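Local coordinates for OxsB protein (Bacillus megaterium, PDB 5UL4) that catalyses the oxidative ring contraction of dAMP to an oxetane aldehyde in oxetanocin A biosynthesis, using a [4Fe-4S] cluster, S-adenosylmethionine and cobalamin, at residues Asp362-Gly367 / Phe396-Asp401; Gly434-Ser439 / Gly472-Asp477; Val565-Asn570 / Ala582-Asp587. All coordinates share one frame; numbering follows the deposited sequence.

Contact 1: Asp362-Gly367 / Phe396-Asp401; sequences DEEFIG and FAARAD. With SAM (S-adenosylmethionine), chain D; SF4 (iron/sulfur cluster), chain B.
E364 meets R399 through both its backbone N and its guanidinium, and in the conformer described its side chain can be followed from CB outward. From CB the chain leaves with CG anti to the backbone N (chi1 169°), which puts CG 3.8 Å from R399 NH2; the bend at chi2 then turns the carboxylate toward R399 N. OE1 presents its syn lone pair there, accepting from R399 N at 3.2 Å, while OE2 uses its anti lone pair to take G367 N at 2.9 Å, nearly straight. The carboxylate thus ties its own loop to the residue just past strand 393-398. The guanidinium of R399 crosses it with planes 53° apart; OE1 lies well out of the guanidinium plane, so this long salt bridge is one of charges alone. NE and NH1 grip D401 OD2 side-on, both in the guanidinium plane. R399 CD also lies 3.2 Å from S3 of the iron-sulfur cluster.

At the other end, F365 and F396 form a face-to-face stack, centroids 4.3 Å apart and planes at 27°, with F365 CD2 over the centre of the F396 ring. Between the two ends, F365 N donates to A397 O at 3.3 Å, and one water bridges D362 O and A397 N. The carbonyl of E363 and the methyl of A397 face the methionine part of SAM, whose N and O bind FE1; the carboxylate of E363 itself goes to cobalamin and R323. The loop following strand 357-360 is thereby laid across the end of strand 393-398 in the partial TIM barrel, with helix 410-425 packed against I366 and A398 and strand 431-436 bonded along F396 and A398.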
loop_
_atom_site.group_PDB
_atom_site.type_symbol
_atom_site.label_atom_id
_atom_site.label_comp_id
_atom_site.label_asym_id
_atom_site.label_seq_id
_atom_site.Cartn_x
_atom_site.Cartn_y
_atom_site.Cartn_z
ATOM N N ASP A 362 1.557 -6.188 0.198
ATOM C CA ASP A 362 0.790 -7.175 0.974
ATOM C C ASP A 362 0.350 -6.612 2.328
ATOM O O ASP A 362 1.153 -6.058 3.070
ATOM C CB ASP A 362 1.633 -8.422 1.229
ATOM C CG ASP A 362 2.185 -9.047 -0.045
ATOM O OD1 ASP A 362 2.585 -8.300 -0.995
ATOM O OD2 ASP A 362 2.253 -10.281 -0.066
ATOM N N GLU A 363 -0.921 -6.809 2.666
ATOM C CA GLU A 363 -1.348 -6.596 4.054
ATOM C C GLU A 363 -0.578 -7.498 5.007
ATOM O O GLU A 363 -0.220 -7.082 6.114
ATOM C CB GLU A 363 -2.848 -6.851 4.194
ATOM C CG GLU A 363 -3.716 -5.780 3.548
ATOM C CD GLU A 363 -5.179 -6.028 3.854
ATOM O OE1 GLU A 363 -5.679 -7.103 3.455
ATOM O OE2 GLU A 363 -5.771 -5.190 4.574
ATOM N N GLU A 364 -0.344 -8.745 4.617
ATOM C CA GLU A 364 0.390 -9.694 5.448
ATOM C C GLU A 364 1.265 -10.517 4.518
ATOM O O GLU A 364 0.765 -11.357 3.761
ATOM C CB GLU A 364 -0.565 -10.573 6.267
ATOM C CG GLU A 364 0.055 -11.779 6.990
ATOM C CD GLU A 364 1.254 -11.467 7.890
ATOM O OE1 GLU A 364 1.242 -10.504 8.711
ATOM O OE2 GLU A 364 2.237 -12.223 7.763
ATOM N N PHE A 365 2.568 -10.254 4.564
ATOM C CA PHE A 365 3.499 -10.856 3.603
ATOM C C PHE A 365 3.725 -12.340 3.878
ATOM O O PHE A 365 3.838 -13.135 2.936
ATOM C CB PHE A 365 4.824 -10.099 3.612
ATOM C CG PHE A 365 5.845 -10.600 2.608
ATOM C CD1 PHE A 365 5.665 -10.391 1.234
ATOM C CD2 PHE A 365 7.012 -11.213 3.035
ATOM C CE1 PHE A 365 6.618 -10.828 0.327
ATOM C CE2 PHE A 365 7.978 -11.650 2.117
ATOM C CZ PHE A 365 7.764 -11.473 0.774
ATOM N N ILE A 366 3.762 -12.737 5.148
ATOM C CA ILE A 366 4.125 -14.113 5.513
ATOM C C ILE A 366 2.918 -15.040 5.508
ATOM O O ILE A 366 2.962 -16.134 4.937
ATOM C CB ILE A 366 4.805 -14.119 6.898
ATOM C CG1 ILE A 366 6.057 -13.243 6.831
ATOM C CG2 ILE A 366 5.123 -15.548 7.321
ATOM C CD1 ILE A 366 6.534 -12.884 8.154
ATOM N N GLY A 367 1.846 -14.631 6.162
ATOM C CA GLY A 367 0.605 -15.349 6.036
ATOM C C GLY A 367 0.562 -16.626 6.850
ATOM O O GLY A 367 1.365 -16.877 7.761
ATOM N N PHE A 396 8.291 -4.854 3.399
ATOM C CA PHE A 396 6.971 -5.472 3.548
ATOM C C PHE A 396 6.484 -5.289 4.975
ATOM O O PHE A 396 7.226 -4.828 5.839
ATOM C CB PHE A 396 6.974 -6.953 3.178
ATOM C CG PHE A 396 7.868 -7.827 4.035
ATOM C CD1 PHE A 396 7.399 -8.411 5.215
ATOM C CD2 PHE A 396 9.138 -8.174 3.588
ATOM C CE1 PHE A 396 8.217 -9.255 5.959
ATOM C CE2 PHE A 396 9.953 -9.021 4.322
ATOM C CZ PHE A 396 9.494 -9.552 5.513
ATOM N N ALA A 397 5.221 -5.664 5.210
ATOM C CA ALA A 397 4.570 -5.552 6.510
ATOM C C ALA A 397 4.275 -6.939 7.076
ATOM O O ALA A 397 4.038 -7.884 6.321
ATOM C CB ALA A 397 3.255 -4.770 6.415
ATOM N N ALA A 398 4.291 -7.036 8.402
ATOM C CA ALA A 398 4.013 -8.295 9.100
ATOM C C ALA A 398 3.570 -8.012 10.524
ATOM O O ALA A 398 4.016 -7.044 11.149
ATOM C CB ALA A 398 5.236 -9.209 9.158
ATOM N N ARG A 399 2.749 -8.918 11.066
ATOM C CA ARG A 399 2.359 -8.815 12.465
ATOM C C ARG A 399 3.505 -9.289 13.348
ATOM O O ARG A 399 4.301 -10.140 12.951
ATOM C CB ARG A 399 1.133 -9.697 12.770
ATOM C CG ARG A 399 -0.006 -9.621 11.815
ATOM C CD ARG A 399 -1.211 -10.491 12.307
ATOM N NE ARG A 399 -0.875 -11.874 12.612
ATOM C CZ ARG A 399 -0.877 -12.867 11.727
ATOM N NH1 ARG A 399 -0.563 -14.094 12.125
ATOM N NH2 ARG A 399 -1.179 -12.648 10.443
ATOM N N ALA A 400 3.533 -8.787 14.575
ATOM C CA ALA A 400 4.538 -9.244 15.532
ATOM C C ALA A 400 4.500 -10.762 15.705
ATOM O O ALA A 400 5.549 -11.389 15.871
ATOM C CB ALA A 400 4.349 -8.556 16.879
ATOM N N ASP A 401 3.304 -11.382 15.664
ATOM C CA ASP A 401 3.262 -12.825 15.875
ATOM C C ASP A 401 3.640 -13.609 14.628
ATOM O O ASP A 401 3.655 -14.849 14.667
ATOM C CB ASP A 401 1.888 -13.289 16.397
ATOM C CG ASP A 401 0.727 -12.694 15.630
ATOM O OD1 ASP A 401 0.533 -11.453 15.681
ATOM O OD2 ASP A 401 -0.011 -13.465 15.008
HETATM N N SAM D . -2.200 -4.760 8.241
HETATM C CA SAM D . -0.856 -4.186 8.223
HETATM C C SAM D . -0.104 -4.961 9.285
HETATM O O SAM D . -0.654 -5.913 9.835
HETATM O OXT SAM D . 1.046 -4.696 9.603
HETATM C CB SAM D . -0.859 -2.673 8.483
HETATM C CG SAM D . -0.044 -1.765 7.561
HETATM S SD SAM D . -0.600 -0.024 7.609
HETATM C CE SAM D . 0.868 0.982 7.958
HETATM C "C5'" SAM D . -1.499 -0.004 9.173
HETATM C "C4'" SAM D . -0.882 0.819 10.298
HETATM O "O4'" SAM D . -1.482 2.094 10.334
HETATM C "C3'" SAM D . -1.188 0.151 11.626
HETATM O "O3'" SAM D . -0.063 -0.517 12.129
HETATM C "C2'" SAM D . -1.611 1.274 12.547
HETATM O "O2'" SAM D . -0.543 1.679 13.363
HETATM C "C1'" SAM D . -1.983 2.401 11.617
HETATM N N9 SAM D . -3.454 2.440 11.574
HETATM C C8 SAM D . -4.276 1.601 10.868
HETATM N N7 SAM D . -5.562 1.957 11.099
HETATM C C5 SAM D . -5.562 3.001 11.954
HETATM C C6 SAM D . -6.581 3.740 12.513
HETATM N N6 SAM D . -7.839 3.452 12.217
HETATM N N1 SAM D . -6.275 4.775 13.370
HETATM C C2 SAM D . -4.966 5.081 13.671
HETATM N N3 SAM D . -3.953 4.335 13.109
HETATM C C4 SAM D . -4.250 3.315 12.265
HETATM FE FE1 SF4 B . -2.833 -6.179 9.800
HETATM FE FE2 SF4 B . -4.663 -6.769 11.751
HETATM FE FE3 SF4 B . -5.575 -5.662 9.475
HETATM FE FE4 SF4 B . -4.678 -8.238 9.452
HETATM S S1 SF4 B . -6.505 -7.438 10.583
HETATM S S2 SF4 B . -4.171 -6.590 7.924
HETATM S S3 SF4 B . -3.007 -8.137 10.997
HETATM S S4 SF4 B . -4.143 -4.709 10.998
HETATM O O HOH W 1 3.871 -5.796 2.727
#

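Contact 2: Gly434-Ser439 / Gly472-Asp477; sequences GVESGS and GFIMFD. With SAM (S-adenosylmethionine), chain D.
The ribose-binding corner of the S-adenosylmethionine site is built where strands 431-436 and 468-473 end side by side. E436 and G472 line it: SAM O2' donates to E436 OE1 at 2.6 Å and SAM O3' to E436 OE2 at 2.8 Å, so each carboxylate oxygen holds one ribose hydroxyl. The bend of the E436 chain at chi2 (-62°) curls the carboxylate round to the sugar, and K448 forms a salt bridge with OE2, which would probably stabilise the ionised carboxylate. G472 CA lies 3.3 Å from SAM O2', its lack of a side chain letting the sugar come close.

Both strands are parallel neighbours in the mixed sheet of the partial TIM barrel of a radical SAM enzyme, and their ends are joined by a parallel bridge of E436 with F473. E436 N donates to G472 O at 2.7 Å, and I474 N returns a bond to E436 O at 2.8 Å. That same E436 O also sits over the centre of one face of the F473 ring, while CE2 of the ring comes 3.5 Å from G438 N. Beyond the strand, S437 OG accepts from S439 N in an ST turn and is also hydrogen-bonded to Q442, and S439 caps helix 440-445. On the ligand side, I474 CD1 touches both E436 OE1 and the adenine, 3.7 Å from SAM N3.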
loop_
_atom_site.group_PDB
_atom_site.type_symbol
_atom_site.label_atom_id
_atom_site.label_comp_id
_atom_site.label_asym_id
_atom_site.label_seq_id
_atom_site.Cartn_x
_atom_site.Cartn_y
_atom_site.Cartn_z
ATOM N N GLY A 434 3.071 -4.096 12.815
ATOM C CA GLY A 434 1.944 -3.478 13.494
ATOM C C GLY A 434 1.886 -3.736 14.988
ATOM O O GLY A 434 0.978 -4.418 15.467
ATOM N N VAL A 435 2.842 -3.177 15.738
ATOM C CA VAL A 435 2.860 -3.342 17.193
ATOM C C VAL A 435 1.585 -2.776 17.819
ATOM O O VAL A 435 0.921 -3.438 18.636
ATOM C CB VAL A 435 4.125 -2.679 17.767
ATOM C CG1 VAL A 435 4.054 -2.513 19.258
ATOM C CG2 VAL A 435 5.337 -3.493 17.398
ATOM N N GLU A 436 1.243 -1.532 17.451
ATOM C CA GLU A 436 0.052 -0.746 17.810
ATOM C C GLU A 436 0.007 -0.273 19.253
ATOM O O GLU A 436 -0.500 0.827 19.516
ATOM C CB GLU A 436 -1.263 -1.495 17.534
ATOM C CG GLU A 436 -1.317 -2.324 16.306
ATOM C CD GLU A 436 -1.138 -1.562 14.981
ATOM O OE1 GLU A 436 -0.753 -0.371 14.952
ATOM O OE2 GLU A 436 -1.401 -2.213 13.958
ATOM N N SER A 437 0.533 -1.059 20.192
ATOM C CA SER A 437 0.368 -0.689 21.592
ATOM C C SER A 437 1.435 -1.351 22.452
ATOM O O SER A 437 1.974 -2.400 22.106
ATOM C CB SER A 437 -1.029 -1.075 22.119
ATOM O OG SER A 437 -1.144 -0.756 23.509
ATOM N N GLY A 438 1.729 -0.710 23.583
ATOM C CA GLY A 438 2.517 -1.302 24.645
ATOM C C GLY A 438 1.706 -1.673 25.869
ATOM O O GLY A 438 2.292 -2.008 26.908
ATOM N N SER A 439 0.381 -1.626 25.797
ATOM C CA SER A 439 -0.469 -1.867 26.955
ATOM C C SER A 439 -1.325 -3.094 26.700
ATOM O O SER A 439 -2.032 -3.164 25.692
ATOM C CB SER A 439 -1.350 -0.658 27.246
ATOM O OG SER A 439 -2.491 -1.043 27.991
ATOM N N GLY A 472 3.867 0.530 13.637
ATOM C CA GLY A 472 2.675 1.316 13.871
ATOM C C GLY A 472 2.418 1.363 15.373
ATOM O O GLY A 472 2.659 0.393 16.101
ATOM N N PHE A 473 1.979 2.525 15.841
ATOM C CA PHE A 473 1.698 2.682 17.263
ATOM C C PHE A 473 0.541 3.652 17.412
ATOM O O PHE A 473 0.638 4.793 16.958
ATOM C CB PHE A 473 2.927 3.179 18.015
ATOM C CG PHE A 473 2.866 2.914 19.497
ATOM C CD1 PHE A 473 2.256 3.812 20.355
ATOM C CD2 PHE A 473 3.399 1.740 20.027
ATOM C CE1 PHE A 473 2.177 3.546 21.715
ATOM C CE2 PHE A 473 3.341 1.477 21.383
ATOM C CZ PHE A 473 2.734 2.383 22.230
ATOM N N ILE A 474 -0.556 3.192 18.022
ATOM C CA ILE A 474 -1.750 4.011 18.201
ATOM C C ILE A 474 -1.883 4.340 19.680
ATOM O O ILE A 474 -2.482 3.576 20.443
ATOM C CB ILE A 474 -3.004 3.288 17.679
ATOM C CG1 ILE A 474 -2.708 2.688 16.297
ATOM C CG2 ILE A 474 -4.162 4.271 17.620
ATOM C CD1 ILE A 474 -3.812 1.736 15.791
ATOM N N MET A 475 -1.316 5.469 20.072
ATOM C CA MET A 475 -1.190 5.830 21.479
ATOM C C MET A 475 -2.559 6.007 22.141
ATOM O O MET A 475 -2.819 5.448 23.214
ATOM C CB MET A 475 -0.348 7.101 21.573
ATOM C CG MET A 475 -0.323 7.773 22.963
ATOM S SD MET A 475 0.442 6.718 24.219
ATOM C CE MET A 475 2.186 6.799 23.772
ATOM N N PHE A 476 -3.456 6.744 21.492
ATOM C CA PHE A 476 -4.756 7.123 22.044
ATOM C C PHE A 476 -5.878 6.355 21.359
ATOM O O PHE A 476 -5.901 6.248 20.129
ATOM C CB PHE A 476 -5.001 8.625 21.867
ATOM C CG PHE A 476 -3.966 9.495 22.508
ATOM C CD1 PHE A 476 -4.054 9.816 23.856
ATOM C CD2 PHE A 476 -2.939 10.051 21.753
ATOM C CE1 PHE A 476 -3.122 10.635 24.460
ATOM C CE2 PHE A 476 -1.989 10.885 22.356
ATOM C CZ PHE A 476 -2.083 11.183 23.710
ATOM N N ASP A 477 -6.814 5.807 22.147
ATOM C CA ASP A 477 -8.058 5.334 21.555
ATOM C C ASP A 477 -9.233 5.746 22.439
ATOM O O ASP A 477 -9.083 5.951 23.647
ATOM C CB ASP A 477 -8.081 3.823 21.316
ATOM C CG ASP A 477 -8.131 3.025 22.592
ATOM O OD1 ASP A 477 -7.187 3.133 23.388
ATOM O OD2 ASP A 477 -9.099 2.247 22.765
HETATM N N SAM D . -2.200 -4.760 8.241
HETATM C CA SAM D . -0.856 -4.186 8.223
HETATM C C SAM D . -0.104 -4.961 9.285
HETATM O O SAM D . -0.654 -5.913 9.835
HETATM O OXT SAM D . 1.046 -4.696 9.603
HETATM C CB SAM D . -0.859 -2.673 8.483
HETATM C CG SAM D . -0.044 -1.765 7.561
HETATM S SD SAM D . -0.600 -0.024 7.609
HETATM C CE SAM D . 0.868 0.982 7.958
HETATM C "C5'" SAM D . -1.499 -0.004 9.173
HETATM C "C4'" SAM D . -0.882 0.819 10.298
HETATM O "O4'" SAM D . -1.482 2.094 10.334
HETATM C "C3'" SAM D . -1.188 0.151 11.626
HETATM O "O3'" SAM D . -0.063 -0.517 12.129
HETATM C "C2'" SAM D . -1.611 1.274 12.547
HETATM O "O2'" SAM D . -0.543 1.679 13.363
HETATM C "C1'" SAM D . -1.983 2.401 11.617
HETATM N N9 SAM D . -3.454 2.440 11.574
HETATM C C8 SAM D . -4.276 1.601 10.868
HETATM N N7 SAM D . -5.562 1.957 11.099
HETATM C C5 SAM D . -5.562 3.001 11.954
HETATM C C6 SAM D . -6.581 3.740 12.513
HETATM N N6 SAM D . -7.839 3.452 12.217
HETATM N N1 SAM D . -6.275 4.775 13.370
HETATM C C2 SAM D . -4.966 5.081 13.671
HETATM N N3 SAM D . -3.953 4.335 13.109
HETATM C C4 SAM D . -4.250 3.315 12.265
#

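Contact 3: Val565-Asn570 / Ala582-Asp587; sequences VNLIMN and ATSFVD
L567 and S584 make the tight centre of this contact. The carbonyl of L567 is gripped mainly by the backbone: S584 N donates to L567 O at 2.8 Å, close to straight at 168°, and T583 CA adds a CA-H...O contact to the same oxygen. S584 OG gives it only a weak bond. The S584 hydroxyl sits between the backbone N and the carbonyl carbon (chi1 71°), which turns OG back over the L567 backbone. A second backbone bond, M569 N to A582 O at 2.9 Å, brackets the bridge between I568 and T583.

The side chain of L567 runs along the other segment. Its CB meets the methyl CG2 of T583, CD2 lies 3.7 Å from S584 O, and CD1 reaches V586 CG2 at 4.1 Å, the two side chains crossing obliquely. S584 O, buried in this apolar cover, has no polar partner in the model. I568 and T583 lie side by side and point the same way, I568 CG1 to T583 CG2 at 3.9 Å, both against V556 of helix 551-562.

The opposite character appears at M569 and A582, which are exposed. M569 approaches A582 O through CB, but the chain folds at chi2 and chi3 and SD turns from the other segment, staying 4.5 Å from S584 OG. With a single bridge and no regular strand in either segment, this is an irregular loop-to-loop pairing, joining the chain leaving helix 551-562 to the approach to helix 588-616, where D587 serves as N-cap.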
loop_
_atom_site.group_PDB
_atom_site.type_symbol
_atom_site.label_atom_id
_atom_site.label_comp_id
_atom_site.label_asym_id
_atom_site.label_seq_id
_atom_site.Cartn_x
_atom_site.Cartn_y
_atom_site.Cartn_z
ATOM N N VAL A 565 -24.116 7.720 26.405
ATOM C CA VAL A 565 -23.258 8.822 25.993
ATOM C C VAL A 565 -23.286 8.915 24.474
ATOM O O VAL A 565 -23.470 7.912 23.776
ATOM C CB VAL A 565 -21.821 8.628 26.521
ATOM C CG1 VAL A 565 -21.815 8.639 28.038
ATOM C CG2 VAL A 565 -21.258 7.313 26.035
ATOM N N ASN A 566 -23.125 10.126 23.958
ATOM C CA ASN A 566 -23.115 10.367 22.516
ATOM C C ASN A 566 -21.664 10.614 22.085
ATOM O O ASN A 566 -21.165 11.741 22.136
ATOM C CB ASN A 566 -24.034 11.541 22.154
ATOM C CG ASN A 566 -24.589 11.445 20.738
ATOM O OD1 ASN A 566 -24.975 10.365 20.278
ATOM N ND2 ASN A 566 -24.629 12.579 20.039
ATOM N N LEU A 567 -20.992 9.542 21.649
ATOM C CA LEU A 567 -19.590 9.568 21.236
ATOM C C LEU A 567 -19.408 9.755 19.739
ATOM O O LEU A 567 -18.469 10.431 19.314
ATOM C CB LEU A 567 -18.889 8.274 21.664
ATOM C CG LEU A 567 -18.899 7.994 23.166
ATOM C CD1 LEU A 567 -18.255 6.654 23.495
ATOM C CD2 LEU A 567 -18.215 9.108 23.908
ATOM N N ILE A 568 -20.279 9.170 18.925
ATOM C CA ILE A 568 -20.168 9.260 17.476
ATOM C C ILE A 568 -20.939 10.495 17.022
ATOM O O ILE A 568 -22.168 10.540 17.110
ATOM C CB ILE A 568 -20.681 7.985 16.797
ATOM C CG1 ILE A 568 -19.906 6.779 17.336
ATOM C CG2 ILE A 568 -20.547 8.084 15.284
ATOM C CD1 ILE A 568 -20.291 5.454 16.709
ATOM N N MET A 569 -20.213 11.503 16.539
ATOM C CA MET A 569 -20.813 12.769 16.144
ATOM C C MET A 569 -21.294 12.674 14.693
ATOM O O MET A 569 -21.435 11.575 14.148
ATOM C CB MET A 569 -19.817 13.908 16.385
ATOM C CG MET A 569 -19.314 14.009 17.830
ATOM S SD MET A 569 -20.451 13.375 19.096
ATOM C CE MET A 569 -21.839 14.511 19.005
ATOM N N ASN A 570 -21.560 13.818 14.053
ATOM C CA ASN A 570 -22.214 13.847 12.741
ATOM C C ASN A 570 -23.514 13.040 12.772
ATOM O O ASN A 570 -23.888 12.393 11.791
ATOM C CB ASN A 570 -21.263 13.351 11.642
ATOM C CG ASN A 570 -21.783 13.624 10.229
ATOM O OD1 ASN A 570 -22.706 14.418 10.033
ATOM N ND2 ASN A 570 -21.182 12.956 9.239
ATOM N N ALA A 582 -16.396 10.283 12.755
ATOM C CA ALA A 582 -15.891 11.293 13.675
ATOM C C ALA A 582 -16.421 10.967 15.068
ATOM O O ALA A 582 -17.636 10.953 15.280
ATOM C CB ALA A 582 -16.321 12.689 13.222
ATOM N N THR A 583 -15.514 10.675 16.004
ATOM C CA THR A 583 -15.876 10.132 17.310
ATOM C C THR A 583 -15.106 10.844 18.412
ATOM O O THR A 583 -13.917 11.138 18.251
ATOM C CB THR A 583 -15.571 8.621 17.392
ATOM O OG1 THR A 583 -15.922 7.982 16.156
ATOM C CG2 THR A 583 -16.336 7.959 18.546
ATOM N N SER A 584 -15.768 11.089 19.542
ATOM C CA SER A 584 -15.115 11.679 20.702
ATOM C C SER A 584 -14.823 10.615 21.761
ATOM O O SER A 584 -15.309 9.489 21.693
ATOM C CB SER A 584 -15.966 12.818 21.287
ATOM O OG SER A 584 -17.136 12.335 21.920
ATOM N N PHE A 585 -14.001 10.994 22.745
ATOM C CA PHE A 585 -13.438 10.071 23.727
ATOM C C PHE A 585 -14.373 9.895 24.916
ATOM O O PHE A 585 -14.942 10.867 25.415
ATOM C CB PHE A 585 -12.088 10.585 24.237
ATOM C CG PHE A 585 -10.932 10.359 23.275
ATOM C CD1 PHE A 585 -10.861 11.038 22.065
ATOM C CD2 PHE A 585 -9.905 9.498 23.614
ATOM C CE1 PHE A 585 -9.789 10.826 21.175
ATOM C CE2 PHE A 585 -8.831 9.276 22.741
ATOM C CZ PHE A 585 -8.778 9.947 21.521
ATOM N N VAL A 586 -14.488 8.652 25.400
ATOM C CA VAL A 586 -15.334 8.403 26.563
ATOM C C VAL A 586 -14.732 9.021 27.822
ATOM O O VAL A 586 -15.464 9.409 28.742
ATOM C CB VAL A 586 -15.590 6.892 26.736
ATOM C CG1 VAL A 586 -14.459 6.214 27.522
ATOM C CG2 VAL A 586 -16.942 6.663 27.419
ATOM N N ASP A 587 -13.410 9.139 27.890
ATOM C CA ASP A 587 -12.716 9.755 29.017
ATOM C C ASP A 587 -12.257 11.139 28.556
ATOM O O ASP A 587 -11.397 11.247 27.681
ATOM C CB ASP A 587 -11.560 8.856 29.467
ATOM C CG ASP A 587 -10.758 9.434 30.627
ATOM O OD1 ASP A 587 -10.468 10.648 30.637
ATOM O OD2 ASP A 587 -10.369 8.656 31.522
#

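The three contacts follow one another along the chain, each closing before the next opens. Contacts 1 and 2, with centres about 17 Å apart, belong to one sheet of the radical SAM core: strands 393-398 and 431-436 are neighbours in it, and 468-473, beyond them, is one of its outermost strands. Both touch the same SAM, contact 1 at its methionine end beside the cluster and contact 2 at its ribose. Contact 3 lies about 20 Å from contact 2 and 32 Å from contact 1, centre to centre, between helices 551-562 and 588-616. It meets contact 2 through F585, which packs on F476 and D477, so the later loops adjoin the barrel edge, about 10 Å from SAM at the side chain of F585.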